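Local coordinates for protein phospholipase C-beta (PLC-beta) (Sepia officinalis, PDB 3QR0) that belongs to the phospholipase C-beta family, joining PH, EF-hand-like, TIM-barrel and C2 domains in a single chain, and carries a bound calcium ion, at residues S182-K185 and D186-A189; N244-T247 and V248-R251; L279-D282 and Y283-V287; I494-E497 and K498-G502; V524-T527 and T528-Q531. All coordinates share one frame; numbering follows the deposited sequence.

Contact 1: S182-K185 and D186-A189; sequences SKDK and DDRA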
loop_
_atom_site.group_PDB
_atom_site.type_symbol
_atom_site.label_atom_id
_atom_site.label_comp_id
_atom_site.label_asym_id
_atom_site.label_seq_id
_atom_site.Cartn_x
_atom_site.Cartn_y
_atom_site.Cartn_z
ATOM N N SER A 182 -20.583 13.224 -11.073
ATOM C CA SER A 182 -19.960 14.332 -11.812
ATOM C C SER A 182 -20.403 15.732 -11.376
ATOM O O SER A 182 -21.530 15.930 -10.915
ATOM C CB SER A 182 -20.222 14.167 -13.315
ATOM O OG SER A 182 -19.413 15.043 -14.078
ATOM N N LYS A 183 -19.486 16.688 -11.531
ATOM C CA LYS A 183 -19.765 18.112 -11.348
ATOM C C LYS A 183 -19.889 18.830 -12.695
ATOM O O LYS A 183 -20.137 20.036 -12.733
ATOM C CB LYS A 183 -18.648 18.768 -10.529
ATOM C CG LYS A 183 -18.469 18.182 -9.136
ATOM C CD LYS A 183 -17.300 18.828 -8.393
ATOM C CE LYS A 183 -17.203 18.319 -6.960
ATOM N NZ LYS A 183 -16.050 18.916 -6.223
ATOM N N ASP A 184 -19.724 18.088 -13.791
ATOM C CA ASP A 184 -19.737 18.658 -15.139
ATOM C C ASP A 184 -21.143 18.637 -15.744
ATOM O O ASP A 184 -21.867 17.649 -15.617
ATOM C CB ASP A 184 -18.768 17.885 -16.036
ATOM C CG ASP A 184 -18.632 18.497 -17.413
ATOM O OD1 ASP A 184 -17.706 19.313 -17.609
ATOM O OD2 ASP A 184 -19.453 18.170 -18.295
ATOM N N LYS A 185 -21.508 19.729 -16.415
ATOM C CA LYS A 185 -22.853 19.894 -16.980
ATOM C C LYS A 185 -23.171 18.898 -18.101
ATOM O O LYS A 185 -24.282 18.362 -18.156
ATOM C CB LYS A 185 -23.062 21.336 -17.475
ATOM C CG LYS A 185 -22.172 21.757 -18.645
ATOM C CD LYS A 185 -22.269 23.250 -18.918
ATOM C CE LYS A 185 -21.306 23.669 -20.022
ATOM N NZ LYS A 185 -21.443 25.107 -20.376
ATOM N N ASP A 186 -22.203 18.651 -18.982
ATOM C CA ASP A 186 -22.394 17.711 -20.089
ATOM C C ASP A 186 -22.541 16.279 -19.579
ATOM O O ASP A 186 -23.369 15.518 -20.079
ATOM C CB ASP A 186 -21.233 17.788 -21.088
ATOM C CG ASP A 186 -21.172 19.119 -21.827
ATOM O OD1 ASP A 186 -22.201 19.826 -21.897
ATOM O OD2 ASP A 186 -20.087 19.455 -22.352
ATOM N N ASP A 187 -21.739 15.923 -18.580
ATOM C CA ASP A 187 -21.789 14.585 -17.986
ATOM C C ASP A 187 -23.079 14.364 -17.195
ATOM O O ASP A 187 -23.622 13.257 -17.178
ATOM C CB ASP A 187 -20.566 14.351 -17.097
ATOM C CG ASP A 187 -19.264 14.348 -17.883
ATOM O OD1 ASP A 187 -19.291 14.636 -19.103
ATOM O OD2 ASP A 187 -18.208 14.062 -17.280
ATOM N N ARG A 188 -23.562 15.419 -16.542
ATOM C CA ARG A 188 -24.846 15.373 -15.844
ATOM C C ARG A 188 -25.996 15.146 -16.824
ATOM O O ARG A 188 -26.973 14.472 -16.491
ATOM C CB ARG A 188 -25.069 16.658 -15.039
ATOM C CG ARG A 188 -24.287 16.691 -13.742
ATOM C CD ARG A 188 -24.257 18.074 -13.127
ATOM N NE ARG A 188 -23.898 17.999 -11.712
ATOM C CZ ARG A 188 -24.761 17.866 -10.703
ATOM N NH1 ARG A 188 -26.075 17.804 -10.918
ATOM N NH2 ARG A 188 -24.304 17.800 -9.460
ATOM N N ALA A 189 -25.868 15.700 -18.028
ATOM C CA ALA A 189 -26.835 15.468 -19.100
ATOM C C ALA A 189 -26.801 14.010 -19.563
ATOM O O ALA A 189 -27.849 13.419 -19.837
ATOM C CB ALA A 189 -26.569 16.407 -20.277
#
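An aspartate N-cap opens helix 185-198 in the EF-hand-like part of the protein: Asp184 turns its carboxylate back over the first turn to meet the backbone amides of Asp186 and Asp187. Its CG lies anti to the backbone N (chi1 -175°), and this brings OD2 above the start of the helix. Asp187 N gives OD2 a fairly straight bond of 3.2 Å (157°) on the anti lone pair, while the bond from Asp186 N at 2.9 Å is bent and weak. A short acidic side chain suits this place, since it reaches amides that have no preceding turn to pair with. Asp187 adds a second negative charge, its OD1 3.6 Å from Asp184 OD2; the positive end of the helix dipole would be expected to ease that closeness. Backbone pairing begins with Arg188 N to Asp184 O at 2.9 Å. The arginine then lays its aliphatic part along the same carbonyl, and its extended chain carries NE to a weak 3.2 Å bond with Ser182 O. The C2 part of the chain meets this cap as well: Asp664 bonds to the backbone of Lys183, and Gln666 touches the side chains of Asp184, Asp186 and Asp187. Ser182 OG hydrogen-bonds to Asp664 O and also packs 3.3 Å from Asp187 CB.

Contact 2: N244-T247 and V248-R251; sequences NITT and VMFR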
loop_
_atom_site.group_PDB
_atom_site.type_symbol
_atom_site.label_atom_id
_atom_site.label_comp_id
_atom_site.label_asym_id
_atom_site.label_seq_id
_atom_site.Cartn_x
_atom_site.Cartn_y
_atom_site.Cartn_z
ATOM N N ASN A 244 -23.256 -15.833 -29.874
ATOM C CA ASN A 244 -22.925 -15.730 -28.458
ATOM C C ASN A 244 -21.674 -16.538 -28.091
ATOM O O ASN A 244 -21.263 -17.437 -28.826
ATOM C CB ASN A 244 -24.113 -16.157 -27.593
ATOM C CG ASN A 244 -25.242 -15.132 -27.597
ATOM O OD1 ASN A 244 -25.006 -13.926 -27.691
ATOM N ND2 ASN A 244 -26.470 -15.611 -27.480
ATOM N N ILE A 245 -21.057 -16.186 -26.969
ATOM C CA ILE A 245 -19.920 -16.936 -26.449
ATOM C C ILE A 245 -20.474 -18.196 -25.791
ATOM O O ILE A 245 -21.219 -18.108 -24.815
ATOM C CB ILE A 245 -19.112 -16.115 -25.417
ATOM C CG1 ILE A 245 -18.503 -14.867 -26.071
ATOM C CG2 ILE A 245 -18.002 -16.956 -24.796
ATOM C CD1 ILE A 245 -17.840 -13.914 -25.081
ATOM N N THR A 246 -20.132 -19.358 -26.347
ATOM C CA THR A 246 -20.580 -20.641 -25.799
ATOM C C THR A 246 -19.769 -21.014 -24.552
ATOM O O THR A 246 -18.719 -20.427 -24.286
ATOM C CB THR A 246 -20.458 -21.777 -26.834
ATOM O OG1 THR A 246 -19.078 -22.003 -27.149
ATOM C CG2 THR A 246 -21.228 -21.438 -28.117
ATOM N N THR A 247 -20.268 -21.991 -23.796
ATOM C CA THR A 247 -19.574 -22.513 -22.615
ATOM C C THR A 247 -18.127 -22.904 -22.914
ATOM O O THR A 247 -17.218 -22.558 -22.162
ATOM C CB THR A 247 -20.304 -23.744 -22.041
ATOM O OG1 THR A 247 -21.616 -23.362 -21.618
ATOM C CG2 THR A 247 -19.538 -24.338 -20.860
ATOM N N VAL A 248 -17.923 -23.605 -24.023
ATOM C CA VAL A 248 -16.593 -24.071 -24.415
ATOM C C VAL A 248 -15.687 -22.902 -24.811
ATOM O O VAL A 248 -14.512 -22.874 -24.440
ATOM C CB VAL A 248 -16.681 -25.108 -25.548
ATOM C CG1 VAL A 248 -15.298 -25.485 -26.050
ATOM C CG2 VAL A 248 -17.413 -26.347 -25.052
ATOM N N MET A 249 -16.240 -21.929 -25.534
ATOM C CA MET A 249 -15.495 -20.715 -25.883
ATOM C C MET A 249 -15.093 -19.922 -24.641
ATOM O O MET A 249 -13.995 -19.375 -24.580
ATOM C CB MET A 249 -16.313 -19.815 -26.810
ATOM C CG MET A 249 -16.468 -20.333 -28.221
ATOM S SD MET A 249 -17.665 -19.332 -29.136
ATOM C CE MET A 249 -17.898 -20.368 -30.576
ATOM N N PHE A 250 -15.989 -19.852 -23.659
ATOM C CA PHE A 250 -15.703 -19.136 -22.424
ATOM C C PHE A 250 -14.624 -19.870 -21.622
ATOM O O PHE A 250 -13.701 -19.247 -21.096
ATOM C CB PHE A 250 -16.990 -18.946 -21.602
ATOM C CG PHE A 250 -16.853 -17.976 -20.454
ATOM C CD1 PHE A 250 -16.319 -16.704 -20.650
ATOM C CD2 PHE A 250 -17.282 -18.325 -19.178
ATOM C CE1 PHE A 250 -16.197 -15.812 -19.591
ATOM C CE2 PHE A 250 -17.169 -17.436 -18.117
ATOM C CZ PHE A 250 -16.623 -16.179 -18.320
ATOM N N ARG A 251 -14.737 -21.190 -21.548
ATOM C CA ARG A 251 -13.754 -22.023 -20.857
ATOM C C ARG A 251 -12.346 -21.804 -21.417
ATOM O O ARG A 251 -11.395 -21.592 -20.669
ATOM C CB ARG A 251 -14.135 -23.493 -21.000
ATOM C CG ARG A 251 -13.241 -24.464 -20.225
ATOM C CD ARG A 251 -13.352 -25.846 -20.805
ATOM N NE ARG A 251 -12.791 -25.892 -22.150
ATOM C CZ ARG A 251 -12.955 -26.888 -23.012
ATOM N NH1 ARG A 251 -13.675 -27.960 -22.698
ATOM N NH2 ARG A 251 -12.392 -26.809 -24.207
#
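Ile245 lays its CG2 methyl against the first turn of helix 247-257, 3.9 Å from Met249 CB and equally 3.9 Å from Phe250 CB. The helix begins right here, with Thr246 as its N-cap, in the EF-hand-like region where the short, weakly bonded strand 245-246 pairs with strand 296-297. The capping hydroxyl, Thr246 OG1, sits between the backbone N and the carbonyl carbon (chi1 65°), and from there it accepts Met249 N across 3.3 Å in a nearly straight bond (163°). Threonine suits both roles at this junction, because its branched carbon suits the extended backbone before the helix while its hydroxyl can cap the helix start. Phe250 N to Thr246 O and Arg251 N to Thr247 O, both 2.9 Å, start the regular helical pairing. Phe250 turns its ring inward, where it meets Phe305 edge-to-face and also touches Leu297, so a large apolar residue fits the buried side. Ile245 also touches Phe235 and Leu238 of helix 230-238. Arg251 NH1 forms a salt bridge with Asp273. Met249, its chain extended beyond CG, runs slantwise across the capping threonine; CG comes within 3.3 Å of Thr246 OG1 and SD lies 3.7 Å from Thr246 N.

Contact 3: L279-D282 and Y283-V287; sequences LIND and YESAV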
loop_
_atom_site.group_PDB
_atom_site.type_symbol
_atom_site.label_atom_id
_atom_site.label_comp_id
_atom_site.label_asym_id
_atom_site.label_seq_id
_atom_site.Cartn_x
_atom_site.Cartn_y
_atom_site.Cartn_z
ATOM N N LEU A 279 -21.172 -20.343 -14.306
ATOM C CA LEU A 279 -20.784 -18.929 -14.293
ATOM C C LEU A 279 -21.576 -18.118 -15.319
ATOM O O LEU A 279 -22.024 -16.998 -15.028
ATOM C CB LEU A 279 -19.284 -18.768 -14.562
ATOM C CG LEU A 279 -18.332 -19.242 -13.457
ATOM C CD1 LEU A 279 -16.891 -19.144 -13.939
ATOM C CD2 LEU A 279 -18.518 -18.457 -12.171
ATOM N N ILE A 280 -21.740 -18.676 -16.516
ATOM C CA ILE A 280 -22.514 -18.012 -17.565
ATOM C C ILE A 280 -23.946 -17.742 -17.077
ATOM O O ILE A 280 -24.463 -16.638 -17.249
ATOM C CB ILE A 280 -22.516 -18.828 -18.881
ATOM C CG1 ILE A 280 -21.140 -18.748 -19.544
ATOM C CG2 ILE A 280 -23.590 -18.315 -19.845
ATOM C CD1 ILE A 280 -20.952 -19.695 -20.707
ATOM N N ASN A 281 -24.564 -18.745 -16.450
ATOM C CA ASN A 281 -25.893 -18.581 -15.861
ATOM C C ASN A 281 -25.937 -17.450 -14.834
ATOM O O ASN A 281 -26.905 -16.695 -14.794
ATOM C CB ASN A 281 -26.389 -19.877 -15.210
ATOM C CG ASN A 281 -27.774 -19.722 -14.598
ATOM O OD1 ASN A 281 -28.762 -19.530 -15.312
ATOM N ND2 ASN A 281 -27.849 -19.775 -13.273
ATOM N N ASP A 282 -24.897 -17.346 -14.010
ATOM C CA ASP A 282 -24.792 -16.265 -13.030
ATOM C C ASP A 282 -24.833 -14.903 -13.704
ATOM O O ASP A 282 -25.607 -14.043 -13.316
ATOM C CB ASP A 282 -23.494 -16.366 -12.212
ATOM C CG ASP A 282 -23.521 -17.492 -11.186
ATOM O OD1 ASP A 282 -24.624 -17.887 -10.746
ATOM O OD2 ASP A 282 -22.426 -17.976 -10.808
ATOM N N TYR A 283 -23.995 -14.717 -14.719
ATOM C CA TYR A 283 -23.833 -13.404 -15.342
ATOM C C TYR A 283 -25.046 -13.067 -16.203
ATOM O O TYR A 283 -25.537 -11.937 -16.176
ATOM C CB TYR A 283 -22.538 -13.333 -16.164
ATOM C CG TYR A 283 -21.297 -13.838 -15.436
ATOM C CD1 TYR A 283 -21.077 -13.537 -14.095
ATOM C CD2 TYR A 283 -20.343 -14.607 -16.094
ATOM C CE1 TYR A 283 -19.944 -13.994 -13.427
ATOM C CE2 TYR A 283 -19.208 -15.076 -15.431
ATOM C CZ TYR A 283 -19.015 -14.760 -14.098
ATOM O OH TYR A 283 -17.896 -15.216 -13.431
ATOM N N GLU A 284 -25.534 -14.057 -16.948
ATOM C CA GLU A 284 -26.713 -13.876 -17.788
ATOM C C GLU A 284 -27.990 -13.671 -16.978
ATOM O O GLU A 284 -28.875 -12.943 -17.412
ATOM C CB GLU A 284 -26.876 -15.051 -18.752
ATOM C CG GLU A 284 -25.886 -15.019 -19.887
ATOM C CD GLU A 284 -26.061 -13.791 -20.769
ATOM O OE1 GLU A 284 -27.221 -13.471 -21.130
ATOM O OE2 GLU A 284 -25.042 -13.142 -21.092
ATOM N N SER A 285 -28.083 -14.306 -15.812
ATOM C CA SER A 285 -29.179 -14.042 -14.874
ATOM C C SER A 285 -29.213 -12.568 -14.471
ATOM O O SER A 285 -30.271 -11.930 -14.510
ATOM C CB SER A 285 -29.043 -14.909 -13.619
ATOM O OG SER A 285 -29.267 -16.274 -13.922
ATOM N N ALA A 286 -28.049 -12.042 -14.092
ATOM C CA ALA A 286 -27.909 -10.642 -13.683
ATOM C C ALA A 286 -28.228 -9.642 -14.799
ATOM O O ALA A 286 -28.827 -8.600 -14.544
ATOM C CB ALA A 286 -26.498 -10.388 -13.147
ATOM N N VAL A 287 -27.844 -9.965 -16.031
ATOM C CA VAL A 287 -27.978 -9.026 -17.148
ATOM C C VAL A 287 -29.244 -9.219 -17.996
ATOM O O VAL A 287 -29.817 -8.233 -18.460
ATOM C CB VAL A 287 -26.727 -9.074 -18.043
ATOM C CG1 VAL A 287 -26.962 -8.342 -19.353
ATOM C CG2 VAL A 287 -25.532 -8.478 -17.297
#
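Asn281 O is gripped twice by one residue, Ser285, whose hydroxyl OG donates to it at 2.6 Å and whose backbone N does so at 2.9 Å. The two donors come in from opposite faces of the carbonyl plane, each tilted by a little over 30°, so neither displaces the other. The serine oxygen stands beside its own backbone N (chi1 -69°), which turns it back toward the preceding turn of helix 273-288. Small and polar, serine can make such an i to i-4 side-chain bond inside a helix of the EF-hand-like region. Lys292 NZ also hydrogen-bonds to Ser285 OG and to Asn281 OD1, tying the polar flank of the helix to the following loop. Leu279 O sits over one face of the Tyr283 ring, 3.1 Å above its plane and displaced toward the rim, and the Leu279 side chain runs alongside, CB 3.8 Å from Tyr283 CE2 and CD2 3.5 Å from Tyr283 OH. Flat and broad, the tyrosine can cover a backbone carbonyl and a leucine together. Ile280 CG2 and Glu284 CG touch more lightly at 4.0 Å; the glutamate carboxylate is bent away to Thr298 and Asn288. With both a backbone and a hydroxyl donor, Asn281 O is probably more polarised than an ordinary helix carbonyl, and the two partners of Ser285 OG probably restrict rotation about chi1.

Contact 4: I494-E497 and K498-G502; sequences IEKE and KKDAG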
loop_
_atom_site.group_PDB
_atom_site.type_symbol
_atom_site.label_atom_id
_atom_site.label_comp_id
_atom_site.label_asym_id
_atom_site.label_seq_id
_atom_site.Cartn_x
_atom_site.Cartn_y
_atom_site.Cartn_z
ATOM N N ILE A 494 35.469 6.666 1.710
ATOM C CA ILE A 494 34.947 6.486 3.059
ATOM C C ILE A 494 34.563 7.828 3.686
ATOM O O ILE A 494 33.535 7.931 4.353
ATOM C CB ILE A 494 35.970 5.757 3.961
ATOM C CG1 ILE A 494 36.075 4.285 3.555
ATOM C CG2 ILE A 494 35.574 5.855 5.434
ATOM C CD1 ILE A 494 37.251 3.565 4.182
ATOM N N GLU A 495 35.385 8.851 3.461
ATOM C CA GLU A 495 35.092 10.193 3.971
ATOM C C GLU A 495 33.798 10.739 3.364
ATOM O O GLU A 495 32.995 11.353 4.063
ATOM C CB GLU A 495 36.269 11.144 3.703
ATOM C CG GLU A 495 36.023 12.621 4.046
ATOM C CD GLU A 495 36.009 12.918 5.545
ATOM O OE1 GLU A 495 35.860 11.979 6.364
ATOM O OE2 GLU A 495 36.150 14.110 5.905
ATOM N N LYS A 496 33.601 10.509 2.069
ATOM C CA LYS A 496 32.378 10.933 1.395
ATOM C C LYS A 496 31.163 10.183 1.937
ATOM O O LYS A 496 30.103 10.777 2.134
ATOM C CB LYS A 496 32.488 10.716 -0.114
ATOM C CG LYS A 496 31.360 11.353 -0.933
ATOM C CD LYS A 496 31.445 12.874 -0.919
ATOM C CE LYS A 496 30.606 13.509 -2.028
ATOM N NZ LYS A 496 29.141 13.323 -1.810
ATOM N N GLU A 497 31.320 8.877 2.156
ATOM C CA GLU A 497 30.265 8.056 2.756
ATOM C C GLU A 497 29.867 8.642 4.111
ATOM O O GLU A 497 28.688 8.832 4.384
ATOM C CB GLU A 497 30.725 6.598 2.918
ATOM C CG GLU A 497 30.847 5.820 1.609
ATOM C CD GLU A 497 31.578 4.478 1.750
ATOM O OE1 GLU A 497 31.988 4.107 2.876
ATOM O OE2 GLU A 497 31.738 3.784 0.717
ATOM N N LYS A 498 30.860 8.955 4.940
ATOM C CA LYS A 498 30.604 9.523 6.269
ATOM C C LYS A 498 29.901 10.882 6.204
ATOM O O LYS A 498 28.981 11.138 6.980
ATOM C CB LYS A 498 31.902 9.619 7.076
ATOM C CG LYS A 498 32.394 8.258 7.533
ATOM C CD LYS A 498 33.706 8.326 8.292
ATOM C CE LYS A 498 34.178 6.916 8.643
ATOM N NZ LYS A 498 35.596 6.889 9.093
ATOM N N LYS A 499 30.320 11.733 5.271
ATOM C CA LYS A 499 29.673 13.031 5.063
ATOM C C LYS A 499 28.215 12.873 4.651
ATOM O O LYS A 499 27.337 13.543 5.196
ATOM C CB LYS A 499 30.414 13.852 4.005
ATOM C CG LYS A 499 31.741 14.402 4.477
ATOM C CD LYS A 499 32.380 15.298 3.420
ATOM C CE LYS A 499 33.750 15.779 3.861
ATOM N NZ LYS A 499 34.094 17.074 3.219
ATOM N N ASP A 500 27.965 11.983 3.692
ATOM C CA ASP A 500 26.608 11.731 3.211
ATOM C C ASP A 500 25.701 11.139 4.299
ATOM O O ASP A 500 24.483 11.295 4.240
ATOM C CB ASP A 500 26.633 10.805 1.985
ATOM C CG ASP A 500 27.178 11.488 0.732
ATOM O OD1 ASP A 500 27.511 12.693 0.785
ATOM O OD2 ASP A 500 27.274 10.816 -0.318
ATOM N N ALA A 501 26.301 10.473 5.286
ATOM C CA ALA A 501 25.557 9.865 6.398
ATOM C C ALA A 501 24.973 10.890 7.370
ATOM O O ALA A 501 24.047 10.574 8.122
ATOM C CB ALA A 501 26.450 8.882 7.157
ATOM N N GLY A 502 25.517 12.105 7.369
ATOM C CA GLY A 502 24.978 13.188 8.183
ATOM C C GLY A 502 25.150 12.887 9.656
ATOM O O GLY A 502 26.212 12.416 10.073
#
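Lys496 and Asp500 form a salt bridge one turn apart, with NZ 3.1 Å from OD1 on its syn lone pair; the bond from NZ to OD2, at 3.5 Å, is weak. The lysine curls round toward the following turn: CG is anti to the backbone N, and the chain then bends at chi2 (69°) and chi4 (68°). Asp500 OD2 has a second partner in Thr547 OG1, so two side chains hold the carboxylate, and Glu497 OE2 similarly bonds to Asn551 ND2. These links dock helix 488-501 on helix 546-555, which belongs to the Y part of the TIM barrel. Along the helix, Asp500 N pairs with Lys496 O at 2.9 Å. On the exposed side, Lys499 sends an extended chain across Glu495, its CE 3.6 Å from OE2; the charged ends, Glu495 OE2 and Lys499 NZ, remain 4.5 Å apart, too far for a direct ion pair. Lys498 runs beside Ile494 in the same direction, and its methylene CE packs 3.7 Å from Ile494 CG2, the far end of the lysine chain lying against the isoleucine methyl.

Contact 5: V524-T527 and T528-Q531; sequences VHFT and TFEQ
Phe526 and Phe529 make the aromatic part of this contact, a T-shaped stack in which Phe526 points its edge at the face of Phe529. The ring centroids of Phe526 and Phe529 are 5.0 Å apart and the planes stand at 75°. Phe526 CZ does the touching, 3.6 Å from Phe529 CE2 and offset toward the rim of that ring. With CG anti to its backbone N (chi1 -173°), Phe526 reaches toward the start of the helix, where CE2 also lies 3.7 Å from Thr528 CA. Two aromatic rings suit the place because they bridge the loop and the first helical turn with apolar surface.

Polar bonds hold the turn itself. Thr528 is the N-cap of helix 529-535: its OG1 accepts Gln531 N at 3.0 Å with an angle of 157°. The short, branched threonine can turn its hydroxyl toward that amide in the first turn. A water bridges the bend, accepting from Thr527 N at 3.0 Å and donating to Thr528 O at 2.9 Å, while it rests above one face of the Phe526 ring. Thr527 OG1 packs 3.3 Å from Gln531 CB, its chain slanting across that of the glutamine.

This surface turn joins strand 522-523 of the parallel sheet to helix 529-535, within the Y part of the TIM barrel. Phe526 rests on Ser542 and Met544 of strand 540-545 and, with Phe529, on Lys552 of helix 546-555; the ring of Phe529 also meets that of Phe560.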
loop_
_atom_site.group_PDB
_atom_site.type_symbol
_atom_site.label_atom_id
_atom_site.label_comp_id
_atom_site.label_asym_id
_atom_site.label_seq_id
_atom_site.Cartn_x
_atom_site.Cartn_y
_atom_site.Cartn_z
ATOM N N VAL A 524 27.001 -2.934 13.408
ATOM C CA VAL A 524 28.454 -2.892 13.519
ATOM C C VAL A 524 29.048 -2.174 12.317
ATOM O O VAL A 524 28.427 -2.098 11.252
ATOM C CB VAL A 524 29.072 -4.311 13.614
ATOM C CG1 VAL A 524 28.545 -5.049 14.844
ATOM C CG2 VAL A 524 28.803 -5.114 12.339
ATOM N N HIS A 525 30.250 -1.646 12.512
ATOM C CA HIS A 525 31.055 -1.041 11.454
ATOM C C HIS A 525 31.327 -2.073 10.352
ATOM O O HIS A 525 31.843 -3.148 10.633
ATOM C CB HIS A 525 32.370 -0.547 12.089
ATOM C CG HIS A 525 33.338 0.070 11.128
ATOM N ND1 HIS A 525 33.204 1.360 10.658
ATOM C CD2 HIS A 525 34.483 -0.409 10.588
ATOM C CE1 HIS A 525 34.208 1.636 9.844
ATOM N NE2 HIS A 525 35.000 0.580 9.786
ATOM N N PHE A 526 30.957 -1.763 9.110
ATOM C CA PHE A 526 31.241 -2.664 7.991
ATOM C C PHE A 526 32.713 -2.535 7.589
ATOM O O PHE A 526 33.240 -1.432 7.497
ATOM C CB PHE A 526 30.339 -2.351 6.793
ATOM C CG PHE A 526 30.454 -3.351 5.673
ATOM C CD1 PHE A 526 29.603 -4.448 5.612
ATOM C CD2 PHE A 526 31.423 -3.204 4.689
ATOM C CE1 PHE A 526 29.714 -5.376 4.583
ATOM C CE2 PHE A 526 31.543 -4.126 3.661
ATOM C CZ PHE A 526 30.686 -5.211 3.602
ATOM N N THR A 527 33.376 -3.666 7.374
ATOM C CA THR A 527 34.763 -3.661 6.909
ATOM C C THR A 527 34.806 -4.216 5.489
ATOM O O THR A 527 34.907 -3.448 4.536
ATOM C CB THR A 527 35.698 -4.437 7.861
ATOM O OG1 THR A 527 35.198 -5.762 8.073
ATOM C CG2 THR A 527 35.793 -3.725 9.197
ATOM N N THR A 528 34.719 -5.542 5.354
ATOM C CA THR A 528 34.640 -6.203 4.046
ATOM C C THR A 528 33.658 -7.373 4.096
ATOM O O THR A 528 33.288 -7.840 5.175
ATOM C CB THR A 528 36.004 -6.783 3.609
ATOM O OG1 THR A 528 36.413 -7.793 4.539
ATOM C CG2 THR A 528 37.075 -5.701 3.520
ATOM N N PHE A 529 33.263 -7.861 2.924
ATOM C CA PHE A 529 32.437 -9.060 2.841
ATOM C C PHE A 529 33.207 -10.309 3.304
ATOM O O PHE A 529 32.647 -11.182 3.968
ATOM C CB PHE A 529 31.900 -9.247 1.420
ATOM C CG PHE A 529 30.880 -8.211 1.016
ATOM C CD1 PHE A 529 31.122 -7.347 -0.041
ATOM C CD2 PHE A 529 29.681 -8.097 1.705
ATOM C CE1 PHE A 529 30.177 -6.397 -0.418
ATOM C CE2 PHE A 529 28.734 -7.146 1.343
ATOM C CZ PHE A 529 28.983 -6.294 0.277
ATOM N N GLU A 530 34.488 -10.381 2.959
ATOM C CA GLU A 530 35.347 -11.477 3.408
ATOM C C GLU A 530 35.349 -11.562 4.940
ATOM O O GLU A 530 35.212 -12.646 5.507
ATOM C CB GLU A 530 36.775 -11.285 2.879
ATOM C CG GLU A 530 37.665 -12.529 2.946
ATOM C CD GLU A 530 38.228 -12.815 4.337
ATOM O OE1 GLU A 530 38.673 -11.869 5.026
ATOM O OE2 GLU A 530 38.240 -14.002 4.735
ATOM N N GLN A 531 35.489 -10.413 5.601
ATOM C CA GLN A 531 35.497 -10.359 7.068
ATOM C C GLN A 531 34.168 -10.752 7.711
ATOM O O GLN A 531 34.157 -11.433 8.736
ATOM C CB GLN A 531 35.926 -8.975 7.569
ATOM C CG GLN A 531 37.422 -8.861 7.777
ATOM C CD GLN A 531 37.909 -9.731 8.923
ATOM O OE1 GLN A 531 38.707 -10.650 8.727
ATOM N NE2 GLN A 531 37.415 -9.455 10.129
HETATM O O HOH W 1 32.056 -6.404 7.391
#

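In the fold
Along the chain the contacts run in series from 1 to 5 and fall into two distant regions. Contacts 1, 2 and 3 lie in the EF-hand-like part. Contacts 2 and 3 touch directly, their centres 13 Å apart, where Ile280 and Tyr283 of helix 273-288 pack on Phe250 of helix 247-257; contact 1 is 32 Å from contact 3, centre to centre, and faces the C2 part. Contacts 4 and 5, with centres 17 Å apart and nearest atoms about 5 Å apart, do not touch, but both pack on helix 546-555 of the barrel. More than 55 Å separates the centres of contacts 4 and 5 from those of the three others, which reflects the breadth of this multidomain protein.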